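Local coordinates for type C neurotoxin (Clostridium botulinum, PDB 4F83), which probably binds receptors on nerve cells, as the two-domain receptor-binding part of a botulinum neurotoxin, combining a lectin-like sandwich with a beta-trefoil, at residues Ser1-Lys6 / Asn199-Glu204; Gly107-Ile112 / Leu123-Ser128; Phe141-Thr146 / Leu155-Glu160; Val213-Ile218 / Ser350-Cys355. All blocks are in the same frame, centred on the assembly; numbering follows the deposited sequence.

Contact 1 (Ser1-Lys6 / Asn199-Glu204); sequences SINDSK and NIFSKE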
loop_
_atom_site.group_PDB
_atom_site.type_symbol
_atom_site.label_atom_id
_atom_site.label_comp_id
_atom_site.label_asym_id
_atom_site.label_seq_id
_atom_site.Cartn_x
_atom_site.Cartn_y
_atom_site.Cartn_z
ATOM N N SER A 1 -8.097 -11.383 24.966
ATOM C CA SER A 1 -7.510 -11.171 23.615
ATOM C C SER A 1 -8.581 -10.724 22.617
ATOM O O SER A 1 -9.737 -11.157 22.690
ATOM C CB SER A 1 -6.855 -12.470 23.132
ATOM O OG SER A 1 -5.914 -12.224 22.112
ATOM N N ILE A 2 -8.191 -9.857 21.683
ATOM C CA ILE A 2 -9.018 -9.563 20.505
ATOM C C ILE A 2 -9.323 -10.865 19.741
ATOM O O ILE A 2 -10.468 -11.118 19.349
ATOM C CB ILE A 2 -8.302 -8.575 19.564
ATOM C CG1 ILE A 2 -8.246 -7.171 20.189
ATOM C CG2 ILE A 2 -8.980 -8.532 18.203
ATOM C CD1 ILE A 2 -7.218 -6.231 19.494
ATOM N N ASN A 3 -8.298 -11.697 19.562
ATOM C CA ASN A 3 -8.431 -12.937 18.777
ATOM C C ASN A 3 -9.304 -14.012 19.400
ATOM O O ASN A 3 -9.727 -14.948 18.702
ATOM C CB ASN A 3 -7.065 -13.502 18.378
ATOM C CG ASN A 3 -6.427 -12.735 17.220
ATOM O OD1 ASN A 3 -7.093 -11.949 16.505
ATOM N ND2 ASN A 3 -5.139 -12.967 17.014
ATOM N N ASP A 4 -9.590 -13.862 20.699
ATOM C CA ASP A 4 -10.527 -14.739 21.419
ATOM C C ASP A 4 -11.935 -14.655 20.841
ATOM O O ASP A 4 -12.725 -15.559 21.022
ATOM C CB ASP A 4 -10.592 -14.369 22.905
ATOM C CG ASP A 4 -9.356 -14.820 23.691
ATOM O OD1 ASP A 4 -8.513 -15.582 23.147
ATOM O OD2 ASP A 4 -9.234 -14.406 24.865
ATOM N N SER A 5 -12.241 -13.547 20.161
ATOM C CA SER A 5 -13.566 -13.343 19.605
ATOM C C SER A 5 -13.639 -13.665 18.096
ATOM O O SER A 5 -14.698 -13.493 17.479
ATOM C CB SER A 5 -14.025 -11.912 19.855
ATOM O OG SER A 5 -13.193 -11.006 19.165
ATOM N N LYS A 6 -12.535 -14.153 17.517
ATOM C CA LYS A 6 -12.523 -14.474 16.068
ATOM C C LYS A 6 -13.350 -15.720 15.848
ATOM O O LYS A 6 -13.101 -16.758 16.504
ATOM C CB LYS A 6 -11.094 -14.722 15.539
ATOM C CG LYS A 6 -10.302 -13.459 15.240
ATOM C CD LYS A 6 -9.155 -13.699 14.241
ATOM C CE LYS A 6 -8.045 -14.535 14.812
ATOM N NZ LYS A 6 -6.852 -14.485 13.884
ATOM N N ASN A 199 -11.046 -11.515 8.462
ATOM C CA ASN A 199 -11.480 -11.992 9.776
ATOM C C ASN A 199 -12.919 -11.608 10.069
ATOM O O ASN A 199 -13.377 -10.542 9.668
ATOM C CB ASN A 199 -10.598 -11.380 10.900
ATOM C CG ASN A 199 -9.156 -11.882 10.868
ATOM O OD1 ASN A 199 -8.898 -13.036 10.604
ATOM N ND2 ASN A 199 -8.225 -11.003 11.177
ATOM N N ILE A 200 -13.639 -12.487 10.784
ATOM C CA ILE A 200 -14.915 -12.103 11.393
ATOM C C ILE A 200 -14.829 -12.361 12.920
ATOM O O ILE A 200 -14.257 -13.362 13.371
ATOM C CB ILE A 200 -16.104 -12.875 10.753
ATOM C CG1 ILE A 200 -16.101 -12.705 9.217
ATOM C CG2 ILE A 200 -17.438 -12.379 11.305
ATOM C CD1 ILE A 200 -17.272 -13.446 8.482
ATOM N N PHE A 201 -15.341 -11.412 13.677
ATOM C CA PHE A 201 -15.381 -11.460 15.139
ATOM C C PHE A 201 -16.802 -11.420 15.647
ATOM O O PHE A 201 -17.663 -10.802 15.047
ATOM C CB PHE A 201 -14.649 -10.248 15.750
ATOM C CG PHE A 201 -13.243 -10.052 15.246
ATOM C CD1 PHE A 201 -13.004 -9.395 14.021
ATOM C CD2 PHE A 201 -12.149 -10.462 16.030
ATOM C CE1 PHE A 201 -11.700 -9.202 13.562
ATOM C CE2 PHE A 201 -10.827 -10.260 15.578
ATOM C CZ PHE A 201 -10.608 -9.617 14.346
ATOM N N SER A 202 -17.035 -12.064 16.805
ATOM C CA SER A 202 -18.369 -12.136 17.386
ATOM C C SER A 202 -18.627 -10.993 18.381
ATOM O O SER A 202 -19.483 -11.106 19.252
ATOM C CB SER A 202 -18.551 -13.486 18.101
ATOM O OG SER A 202 -17.542 -13.617 19.096
ATOM N N LYS A 203 -17.885 -9.904 18.258
ATOM C CA LYS A 203 -18.138 -8.728 19.078
ATOM C C LYS A 203 -17.930 -7.487 18.243
ATOM O O LYS A 203 -17.352 -7.552 17.145
ATOM C CB LYS A 203 -17.221 -8.681 20.295
ATOM C CG LYS A 203 -15.773 -8.432 19.960
ATOM C CD LYS A 203 -14.892 -8.481 21.200
ATOM C CE LYS A 203 -15.068 -7.244 22.074
ATOM N NZ LYS A 203 -14.129 -7.319 23.242
ATOM N N GLU A 204 -18.422 -6.373 18.759
ATOM C CA GLU A 204 -18.206 -5.055 18.140
ATOM C C GLU A 204 -16.864 -4.541 18.687
ATOM O O GLU A 204 -16.739 -4.266 19.873
ATOM C CB GLU A 204 -19.408 -4.145 18.519
ATOM C CG GLU A 204 -19.397 -2.727 18.009
ATOM C CD GLU A 204 -20.601 -1.898 18.546
ATOM O OE1 GLU A 204 -21.030 -2.093 19.698
ATOM O OE2 GLU A 204 -21.116 -1.054 17.817
#
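K6 and F201 both turn CG to the side of their own backbone N, anti to the carbonyl carbon (chi1 -80° and -53°), which brings the two side chains alongside each other, pointing the same way, with K6 CG 3.3 Å from F201 CE2. S5 instead has OG between its backbone N and carbonyl carbon (chi1 65°), so that the hydroxyl reaches the edge of the F201 ring, its OG 3.3 Å from CD2. The same OG donates to I2 O at 2.7 Å, in the carbonyl plane, and S5 N is the second donor on that oxygen, two bonds on one atom that hold the short 3-10 segment with S5 OG at the ring edge. I2 adds its CG2 methyl at 3.6 Å from F201 CE2. The first residues of the chain thus line part of the ring where K6 starts strand 6-13, forming an antiparallel non-hydrogen-bonded pair with F201 at the end of strand 192-201. Both strands belong to the same antiparallel sheet of the lectin-like jelly roll. Just past the pair, S202 N bonds to S5 O at 2.8 Å, and F201 CA approaches that oxygen at 3.2 Å in a CA-H...O contact. K203 lays its aliphatic chain along S5, with CD 3.7 Å from OG. The K6 chain bends at chi3, and its ammonium is hydrogen-bonded to S9 OG, while I2 also packs on D209, I212 and V213 of helix 207-217.

Contact 2 (Gly107-Ile112 / Leu123-Ser128); sequences GNIEWI and LIFDYS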
loop_
_atom_site.group_PDB
_atom_site.type_symbol
_atom_site.label_atom_id
_atom_site.label_comp_id
_atom_site.label_asym_id
_atom_site.label_seq_id
_atom_site.Cartn_x
_atom_site.Cartn_y
_atom_site.Cartn_z
ATOM N N GLY A 107 -16.231 3.477 -7.719
ATOM C CA GLY A 107 -15.102 3.946 -6.936
ATOM C C GLY A 107 -15.411 4.125 -5.452
ATOM O O GLY A 107 -14.691 4.824 -4.743
ATOM N N ASN A 108 -16.505 3.513 -5.012
ATOM C CA ASN A 108 -16.859 3.421 -3.608
ATOM C C ASN A 108 -16.791 1.968 -3.166
ATOM O O ASN A 108 -17.065 1.063 -3.956
ATOM C CB ASN A 108 -18.303 3.904 -3.403
ATOM C CG ASN A 108 -18.493 5.345 -3.794
ATOM O OD1 ASN A 108 -18.157 6.251 -3.044
ATOM N ND2 ASN A 108 -19.043 5.565 -4.963
ATOM N N ILE A 109 -16.444 1.741 -1.895
ATOM C CA ILE A 109 -16.684 0.434 -1.286
ATOM C C ILE A 109 -17.980 0.544 -0.431
ATOM O O ILE A 109 -18.244 1.596 0.189
ATOM C CB ILE A 109 -15.445 -0.002 -0.467
ATOM C CG1 ILE A 109 -15.571 -1.441 0.079
ATOM C CG2 ILE A 109 -15.161 0.983 0.660
ATOM C CD1 ILE A 109 -14.212 -2.024 0.622
ATOM N N GLU A 110 -18.802 -0.511 -0.484
ATOM C CA GLU A 110 -20.142 -0.492 0.115
ATOM C C GLU A 110 -20.379 -1.767 0.912
ATOM O O GLU A 110 -20.134 -2.852 0.422
ATOM C CB GLU A 110 -21.200 -0.364 -0.983
ATOM C CG GLU A 110 -22.589 0.015 -0.495
ATOM C CD GLU A 110 -23.496 0.470 -1.634
ATOM O OE1 GLU A 110 -23.281 0.032 -2.778
ATOM O OE2 GLU A 110 -24.423 1.259 -1.387
ATOM N N TRP A 111 -20.854 -1.612 2.142
ATOM C CA TRP A 111 -21.274 -2.734 2.971
ATOM C C TRP A 111 -22.777 -2.661 3.074
ATOM O O TRP A 111 -23.322 -1.611 3.390
ATOM C CB TRP A 111 -20.665 -2.591 4.355
ATOM C CG TRP A 111 -21.256 -3.514 5.405
ATOM C CD1 TRP A 111 -22.212 -3.198 6.306
ATOM C CD2 TRP A 111 -20.847 -4.849 5.696
ATOM N NE1 TRP A 111 -22.451 -4.264 7.155
ATOM C CE2 TRP A 111 -21.640 -5.300 6.786
ATOM C CE3 TRP A 111 -19.904 -5.724 5.132
ATOM C CZ2 TRP A 111 -21.524 -6.589 7.326
ATOM C CZ3 TRP A 111 -19.775 -7.008 5.692
ATOM C CH2 TRP A 111 -20.586 -7.417 6.777
ATOM N N ILE A 112 -23.435 -3.786 2.798
ATOM C CA ILE A 112 -24.907 -3.860 2.753
ATOM C C ILE A 112 -25.366 -4.897 3.759
ATOM O O ILE A 112 -24.867 -6.032 3.751
ATOM C CB ILE A 112 -25.362 -4.345 1.350
ATOM C CG1 ILE A 112 -24.764 -3.472 0.236
ATOM C CG2 ILE A 112 -26.882 -4.457 1.257
ATOM C CD1 ILE A 112 -25.143 -2.106 0.305
ATOM N N LEU A 123 -23.293 1.106 4.336
ATOM C CA LEU A 123 -22.191 2.043 4.631
ATOM C C LEU A 123 -21.414 2.192 3.334
ATOM O O LEU A 123 -21.182 1.222 2.639
ATOM C CB LEU A 123 -21.270 1.463 5.704
ATOM C CG LEU A 123 -21.873 1.308 7.113
ATOM C CD1 LEU A 123 -21.088 0.257 7.903
ATOM C CD2 LEU A 123 -21.831 2.690 7.801
ATOM N N ILE A 124 -21.035 3.412 2.999
ATOM C CA ILE A 124 -20.408 3.640 1.677
ATOM C C ILE A 124 -19.208 4.553 1.891
ATOM O O ILE A 124 -19.320 5.575 2.619
ATOM C CB ILE A 124 -21.433 4.297 0.703
ATOM C CG1 ILE A 124 -22.724 3.447 0.618
ATOM C CG2 ILE A 124 -20.802 4.512 -0.710
ATOM C CD1 ILE A 124 -23.893 4.141 -0.075
ATOM N N PHE A 125 -18.067 4.216 1.280
ATOM C CA PHE A 125 -16.893 5.090 1.372
ATOM C C PHE A 125 -16.282 5.292 0.015
ATOM O O PHE A 125 -16.017 4.329 -0.676
ATOM C CB PHE A 125 -15.862 4.477 2.315
ATOM C CG PHE A 125 -14.542 5.227 2.379
ATOM C CD1 PHE A 125 -14.427 6.425 3.092
ATOM C CD2 PHE A 125 -13.387 4.654 1.818
ATOM C CE1 PHE A 125 -13.200 7.067 3.179
ATOM C CE2 PHE A 125 -12.145 5.272 1.928
ATOM C CZ PHE A 125 -12.043 6.481 2.599
ATOM N N ASP A 126 -16.044 6.557 -0.326
ATOM C CA ASP A 126 -15.421 6.932 -1.600
ATOM C C ASP A 126 -13.902 6.809 -1.442
ATOM O O ASP A 126 -13.235 7.731 -0.931
ATOM C CB ASP A 126 -15.801 8.370 -1.943
ATOM C CG ASP A 126 -15.197 8.833 -3.242
ATOM O OD1 ASP A 126 -14.525 8.020 -3.909
ATOM O OD2 ASP A 126 -15.378 10.024 -3.584
ATOM N N TYR A 127 -13.361 5.653 -1.822
ATOM C CA TYR A 127 -11.907 5.434 -1.763
ATOM C C TYR A 127 -11.186 5.986 -3.022
ATOM O O TYR A 127 -9.988 6.173 -2.995
ATOM C CB TYR A 127 -11.569 3.941 -1.530
ATOM C CG TYR A 127 -11.830 3.104 -2.754
ATOM C CD1 TYR A 127 -10.839 2.957 -3.734
ATOM C CD2 TYR A 127 -13.068 2.487 -2.954
ATOM C CE1 TYR A 127 -11.079 2.234 -4.902
ATOM C CE2 TYR A 127 -13.321 1.745 -4.110
ATOM C CZ TYR A 127 -12.311 1.625 -5.077
ATOM O OH TYR A 127 -12.540 0.912 -6.215
ATOM N N SER A 128 -11.920 6.191 -4.111
ATOM C CA SER A 128 -11.322 6.631 -5.405
ATOM C C SER A 128 -10.913 8.094 -5.382
ATOM O O SER A 128 -9.791 8.451 -5.796
ATOM C CB SER A 128 -12.314 6.421 -6.567
ATOM O OG SER A 128 -11.759 6.916 -7.818
#
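Strands 108-112 and 123-126 run antiparallel at 168°, their axes 4.6 Å apart at closest, with I109-F125 and W111-L123 as hydrogen-bonded pairs and E110-I124 as a non-hydrogen-bonded pair between them. F125 N meets I109 O at 2.8 Å, the shortest of these bonds. On one face the CG2 methyl of I109 lies 3.9 Å from F125 CB, at the edge of that ring, and L123 CD1 lies alongside the indole at 4.0 Å from W111 CD1. These four side chains face the inside of the jelly-roll sandwich, where W111 stacks on W100 and F125 packs on L155 and I157 of the other sheet. On the reverse face N108 CB touches I124 CG2 at 3.7 Å. Where the hairpin pairing ends, Y127 swings its ring (chi1 73°) back over G107, whose O lies 3.3 Å above the ring plane, offset toward the rim. That carbonyl also takes S128 N at 3.2 Å. The Y127 hydroxyl continues to T82 OG1.

Contact 3 (Phe141-Thr146 / Leu155-Glu160); sequences FFVTIT and LYINGE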
loop_
_atom_site.group_PDB
_atom_site.type_symbol
_atom_site.label_atom_id
_atom_site.label_comp_id
_atom_site.label_asym_id
_atom_site.label_seq_id
_atom_site.Cartn_x
_atom_site.Cartn_y
_atom_site.Cartn_z
ATOM N N PHE A 141 -5.749 -0.769 1.571
ATOM C CA PHE A 141 -6.259 -0.070 2.742
ATOM C C PHE A 141 -7.001 -1.019 3.655
ATOM O O PHE A 141 -7.500 -2.044 3.215
ATOM C CB PHE A 141 -7.097 1.195 2.379
ATOM C CG PHE A 141 -8.371 0.922 1.563
ATOM C CD1 PHE A 141 -8.326 0.861 0.147
ATOM C CD2 PHE A 141 -9.615 0.846 2.195
ATOM C CE1 PHE A 141 -9.500 0.706 -0.588
ATOM C CE2 PHE A 141 -10.789 0.667 1.453
ATOM C CZ PHE A 141 -10.732 0.597 0.075
ATOM N N PHE A 142 -7.043 -0.670 4.931
ATOM C CA PHE A 142 -7.604 -1.568 5.955
ATOM C C PHE A 142 -9.057 -1.202 6.264
ATOM O O PHE A 142 -9.363 -0.058 6.591
ATOM C CB PHE A 142 -6.742 -1.504 7.236
ATOM C CG PHE A 142 -7.253 -2.365 8.351
ATOM C CD1 PHE A 142 -7.459 -3.761 8.169
ATOM C CD2 PHE A 142 -7.528 -1.802 9.611
ATOM C CE1 PHE A 142 -7.939 -4.573 9.230
ATOM C CE2 PHE A 142 -8.000 -2.614 10.670
ATOM C CZ PHE A 142 -8.181 -3.988 10.492
ATOM N N VAL A 143 -9.954 -2.168 6.141
ATOM C CA VAL A 143 -11.394 -1.930 6.330
ATOM C C VAL A 143 -11.846 -2.636 7.597
ATOM O O VAL A 143 -11.456 -3.791 7.877
ATOM C CB VAL A 143 -12.194 -2.520 5.152
ATOM C CG1 VAL A 143 -13.757 -2.396 5.399
ATOM C CG2 VAL A 143 -11.780 -1.803 3.845
ATOM N N THR A 144 -12.668 -1.962 8.372
ATOM C CA THR A 144 -13.336 -2.668 9.471
ATOM C C THR A 144 -14.777 -2.217 9.543
ATOM O O THR A 144 -15.071 -1.010 9.527
ATOM C CB THR A 144 -12.677 -2.414 10.838
ATOM O OG1 THR A 144 -11.260 -2.576 10.735
ATOM C CG2 THR A 144 -13.217 -3.411 11.884
ATOM N N ILE A 145 -15.682 -3.199 9.578
ATOM C CA ILE A 145 -17.099 -2.882 9.702
ATOM C C ILE A 145 -17.521 -3.469 11.052
ATOM O O ILE A 145 -17.230 -4.665 11.358
ATOM C CB ILE A 145 -17.963 -3.526 8.588
ATOM C CG1 ILE A 145 -17.545 -3.034 7.185
ATOM C CG2 ILE A 145 -19.433 -3.201 8.828
ATOM C CD1 ILE A 145 -16.764 -4.081 6.438
ATOM N N THR A 146 -18.144 -2.649 11.886
ATOM C CA THR A 146 -18.723 -3.219 13.126
ATOM C C THR A 146 -20.248 -3.098 13.049
ATOM O O THR A 146 -20.790 -2.182 12.384
ATOM C CB THR A 146 -18.147 -2.581 14.414
ATOM O OG1 THR A 146 -18.559 -1.207 14.512
ATOM C CG2 THR A 146 -16.575 -2.669 14.477
ATOM N N LEU A 155 -18.273 2.056 9.736
ATOM C CA LEU A 155 -17.236 1.742 8.775
ATOM C C LEU A 155 -15.959 2.505 9.154
ATOM O O LEU A 155 -15.979 3.741 9.303
ATOM C CB LEU A 155 -17.670 2.162 7.367
ATOM C CG LEU A 155 -16.593 2.025 6.288
ATOM C CD1 LEU A 155 -16.163 0.554 6.223
ATOM C CD2 LEU A 155 -17.164 2.520 4.968
ATOM N N TYR A 156 -14.876 1.755 9.345
ATOM C CA TYR A 156 -13.574 2.324 9.653
ATOM C C TYR A 156 -12.656 2.063 8.473
ATOM O O TYR A 156 -12.687 0.980 7.867
ATOM C CB TYR A 156 -12.947 1.627 10.871
ATOM C CG TYR A 156 -13.669 1.847 12.156
ATOM C CD1 TYR A 156 -14.886 1.201 12.404
ATOM C CD2 TYR A 156 -13.124 2.657 13.168
ATOM C CE1 TYR A 156 -15.556 1.366 13.608
ATOM C CE2 TYR A 156 -13.808 2.832 14.396
ATOM C CZ TYR A 156 -15.037 2.201 14.579
ATOM O OH TYR A 156 -15.732 2.299 15.792
ATOM N N ILE A 157 -11.837 3.057 8.162
ATOM C CA ILE A 157 -10.786 2.908 7.143
ATOM C C ILE A 157 -9.436 3.263 7.780
ATOM O O ILE A 157 -9.239 4.364 8.365
ATOM C CB ILE A 157 -11.051 3.851 5.928
ATOM C CG1 ILE A 157 -12.416 3.564 5.271
ATOM C CG2 ILE A 157 -9.912 3.723 4.866
ATOM C CD1 ILE A 157 -12.477 2.181 4.518
ATOM N N ASN A 158 -8.495 2.327 7.681
ATOM C CA ASN A 158 -7.191 2.496 8.315
ATOM C C ASN A 158 -7.283 2.941 9.766
ATOM O O ASN A 158 -6.563 3.863 10.201
ATOM C CB ASN A 158 -6.312 3.471 7.486
ATOM C CG ASN A 158 -5.963 2.908 6.138
ATOM O OD1 ASN A 158 -5.931 1.690 5.975
ATOM N ND2 ASN A 158 -5.707 3.789 5.152
ATOM N N GLY A 159 -8.219 2.327 10.497
ATOM C CA GLY A 159 -8.389 2.562 11.921
ATOM C C GLY A 159 -9.139 3.819 12.301
ATOM O O GLY A 159 -9.217 4.156 13.472
ATOM N N GLU A 160 -9.665 4.537 11.313
ATOM C CA GLU A 160 -10.397 5.790 11.580
ATOM C C GLU A 160 -11.853 5.622 11.168
ATOM O O GLU A 160 -12.138 5.264 10.043
ATOM C CB GLU A 160 -9.778 6.933 10.784
ATOM C CG GLU A 160 -8.308 7.081 11.079
ATOM C CD GLU A 160 -7.686 8.323 10.444
ATOM O OE1 GLU A 160 -8.155 8.772 9.393
ATOM O OE2 GLU A 160 -6.723 8.847 11.029
HETATM O O HOH W 1 -10.154 0.225 9.680
HETATM O O HOH W 2 -17.066 0.006 16.741
#
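Y156, F142 and N158 carry most of this hairpin contact between strands 141-148 and 152-157. N158 stands where the second strand leaves the first, in a type I' turn from I157 to E160 whose Asn-Gly centre has the positive phi angles such turns need. Its backbone N still bonds to F142 O at 2.8 Å, and its side chain takes over the return bond: F142 N points almost straight (170°) at N158 OD1, also 2.8 Å away, though the donor sits 28° out of the amide carbonyl plane. F142 has CG anti to its own N (chi1 179°), which sends the ring out with an edge toward G159 N; the ring also meets W74. Y156 is held by a backbone bond from its N to T144 O at 2.8 Å, and the same carbonyl lies in plane at the edge of its ring. Farther out, one water joins T146 OG1 (2.9 Å) to Y156 OH (2.8 Å), while another gives a proton to F142 O and accepts one from G159 N. On the opposite face, V143, I145, L155 and I157 make an apolar layer against the neighbouring sheet. An asparagine amide in place of a peptide carbonyl, together with bound water, thus gives F142 N, F142 O and G159 N partners where the strand pairing ends.

Contact 4 (Val213-Ile218 / Ser350-Cys355); sequences VYEGQI and SQNKYC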
loop_
_atom_site.group_PDB
_atom_site.type_symbol
_atom_site.label_atom_id
_atom_site.label_comp_id
_atom_site.label_asym_id
_atom_site.label_seq_id
_atom_site.Cartn_x
_atom_site.Cartn_y
_atom_site.Cartn_z
ATOM N N VAL A 213 -5.372 -4.116 15.644
ATOM C CA VAL A 213 -5.412 -5.062 14.505
ATOM C C VAL A 213 -4.684 -4.413 13.308
ATOM O O VAL A 213 -3.814 -5.043 12.653
ATOM C CB VAL A 213 -6.854 -5.520 14.127
ATOM C CG1 VAL A 213 -6.814 -6.469 12.865
ATOM C CG2 VAL A 213 -7.523 -6.273 15.306
ATOM N N TYR A 214 -5.001 -3.142 13.067
ATOM C CA TYR A 214 -4.433 -2.401 11.955
ATOM C C TYR A 214 -2.905 -2.365 12.038
ATOM O O TYR A 214 -2.195 -2.755 11.074
ATOM C CB TYR A 214 -5.018 -0.977 11.973
ATOM C CG TYR A 214 -4.437 0.020 10.998
ATOM C CD1 TYR A 214 -4.373 -0.259 9.641
ATOM C CD2 TYR A 214 -4.035 1.284 11.432
ATOM C CE1 TYR A 214 -3.875 0.680 8.733
ATOM C CE2 TYR A 214 -3.534 2.228 10.535
ATOM C CZ TYR A 214 -3.457 1.917 9.190
ATOM O OH TYR A 214 -2.970 2.879 8.298
ATOM N N GLU A 215 -2.401 -1.908 13.174
ATOM C CA GLU A 215 -0.943 -1.769 13.361
ATOM C C GLU A 215 -0.216 -3.112 13.309
ATOM O O GLU A 215 0.921 -3.175 12.851
ATOM C CB GLU A 215 -0.624 -1.060 14.687
ATOM C CG GLU A 215 -1.115 0.389 14.784
ATOM C CD GLU A 215 -0.476 1.315 13.769
ATOM O OE1 GLU A 215 0.692 1.063 13.384
ATOM O OE2 GLU A 215 -1.129 2.319 13.383
ATOM N N GLY A 216 -0.872 -4.177 13.747
ATOM C CA GLY A 216 -0.266 -5.505 13.709
ATOM C C GLY A 216 -0.158 -5.995 12.270
ATOM O O GLY A 216 0.856 -6.623 11.886
ATOM N N GLN A 217 -1.189 -5.711 11.476
ATOM C CA GLN A 217 -1.284 -6.286 10.126
ATOM C C GLN A 217 -0.606 -5.428 9.074
ATOM O O GLN A 217 -0.349 -5.901 7.969
ATOM C CB GLN A 217 -2.736 -6.538 9.754
ATOM C CG GLN A 217 -3.362 -7.680 10.588
ATOM C CD GLN A 217 -4.808 -7.930 10.260
ATOM O OE1 GLN A 217 -5.417 -7.196 9.493
ATOM N NE2 GLN A 217 -5.380 -8.995 10.850
ATOM N N ILE A 218 -0.304 -4.167 9.396
ATOM C CA ILE A 218 0.364 -3.311 8.389
ATOM C C ILE A 218 1.831 -3.683 8.189
ATOM O O ILE A 218 2.435 -3.316 7.180
ATOM C CB ILE A 218 0.210 -1.802 8.693
ATOM C CG1 ILE A 218 0.477 -0.970 7.419
ATOM C CG2 ILE A 218 1.158 -1.353 9.827
ATOM C CD1 ILE A 218 0.084 0.488 7.582
ATOM N N SER A 350 5.644 7.105 13.412
ATOM C CA SER A 350 4.245 7.439 13.665
ATOM C C SER A 350 3.465 7.900 12.437
ATOM O O SER A 350 2.554 8.683 12.559
ATOM C CB SER A 350 4.156 8.504 14.736
ATOM O OG SER A 350 4.167 7.928 16.016
ATOM N N GLN A 351 3.841 7.412 11.265
ATOM C CA GLN A 351 3.103 7.640 10.019
ATOM C C GLN A 351 3.095 6.367 9.175
ATOM O O GLN A 351 4.149 5.894 8.740
ATOM C CB GLN A 351 3.685 8.828 9.224
ATOM C CG GLN A 351 3.717 10.147 10.021
ATOM C CD GLN A 351 3.865 11.398 9.147
ATOM O OE1 GLN A 351 3.509 11.395 7.971
ATOM N NE2 GLN A 351 4.379 12.477 9.739
ATOM N N ASN A 352 1.890 5.814 8.981
ATOM C CA ASN A 352 1.660 4.542 8.277
ATOM C C ASN A 352 1.567 4.763 6.772
ATOM O O ASN A 352 1.214 3.845 6.019
ATOM C CB ASN A 352 0.358 3.881 8.776
ATOM C CG ASN A 352 0.394 3.533 10.266
ATOM O OD1 ASN A 352 -0.441 4.000 11.046
ATOM N ND2 ASN A 352 1.352 2.712 10.661
ATOM N N LYS A 353 1.836 6.002 6.354
ATOM C CA LYS A 353 1.883 6.393 4.954
ATOM C C LYS A 353 2.854 5.468 4.230
ATOM O O LYS A 353 3.824 4.996 4.821
ATOM C CB LYS A 353 2.398 7.844 4.823
ATOM C CG LYS A 353 1.606 8.911 5.555
ATOM C CD LYS A 353 2.112 10.311 5.149
ATOM C CE LYS A 353 1.169 11.395 5.617
ATOM N NZ LYS A 353 0.072 11.577 4.631
ATOM N N TYR A 354 2.572 5.196 2.972
ATOM C CA TYR A 354 3.424 4.330 2.164
ATOM C C TYR A 354 4.573 5.131 1.570
ATOM O O TYR A 354 4.724 5.245 0.333
ATOM C CB TYR A 354 2.601 3.697 1.073
ATOM C CG TYR A 354 1.513 2.758 1.604
ATOM C CD1 TYR A 354 1.699 2.009 2.760
ATOM C CD2 TYR A 354 0.316 2.605 0.898
ATOM C CE1 TYR A 354 0.695 1.123 3.226
ATOM C CE2 TYR A 354 -0.681 1.730 1.326
ATOM C CZ TYR A 354 -0.498 1.006 2.502
ATOM O OH TYR A 354 -1.497 0.133 2.914
ATOM N N CYS A 355 5.350 5.707 2.478
ATOM C CA CYS A 355 6.513 6.554 2.178
ATOM C C CYS A 355 7.633 6.169 3.135
ATOM O O CYS A 355 7.383 5.553 4.191
ATOM C CB CYS A 355 6.224 8.046 2.445
ATOM S SG CYS A 355 4.722 8.775 1.804
HETATM O O HOH W 3 -2.593 5.550 8.850
#
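N352 reaches toward the C-terminal part of helix 207-217, its CG beside the backbone N and anti to the carbonyl carbon (chi1 -62°), which sets the amide toward E215 and CB against Y214 OH and I218 CD1. E215 also has CG beside its backbone N, and the chain bends at chi2 (-63°), carrying the carboxylate round so that OE1 accepts from N352 ND2 at 3.3 Å, on the syn side; OE1 also has a long, weak ion pair with R220. The two flat groups are twisted 39° apart, and E215 OE2 comes to 3.0 Å from N352 OD1, two acceptors facing each other. I218 is extended instead, its CD1 3.6 Å from N352 CB. Y214 meets N352 from the opposite direction, with OH 3.5 Å from CB; a water binds that hydroxyl at 2.8 Å and donates weakly to N352 OD1. The helix connects the two domains and the 350-355 loop belongs to the trefoil. One long hydrogen bond, beside an acceptor pair probably unfavourable if the carboxylate is charged, implies a modest polar link at this domain junction, backed by apolar packing.

Overall arrangement
Contacts 1, 2 and 3 all lie in the lectin-like domain. Contact 1 closes a long loop from the N-terminus to strand 192-201, and contacts 2 and 3, two successive hairpins, are nested inside it. Contacts 1 and 3 reach the same sheet, their centres 15 Å apart, whereas contact 2 belongs to the facing sheet, 11 Å from contact 3 between centres, and the two meet through the sandwich core. Contact 4 comes last along the chain and spans to the trefoil. Helix 207-217 follows strand 192-201 and touches both contact 1 and contact 3, so contact 4 is continuous in packing with contacts 1 and 3, where the lectin-like domain meets the trefoil.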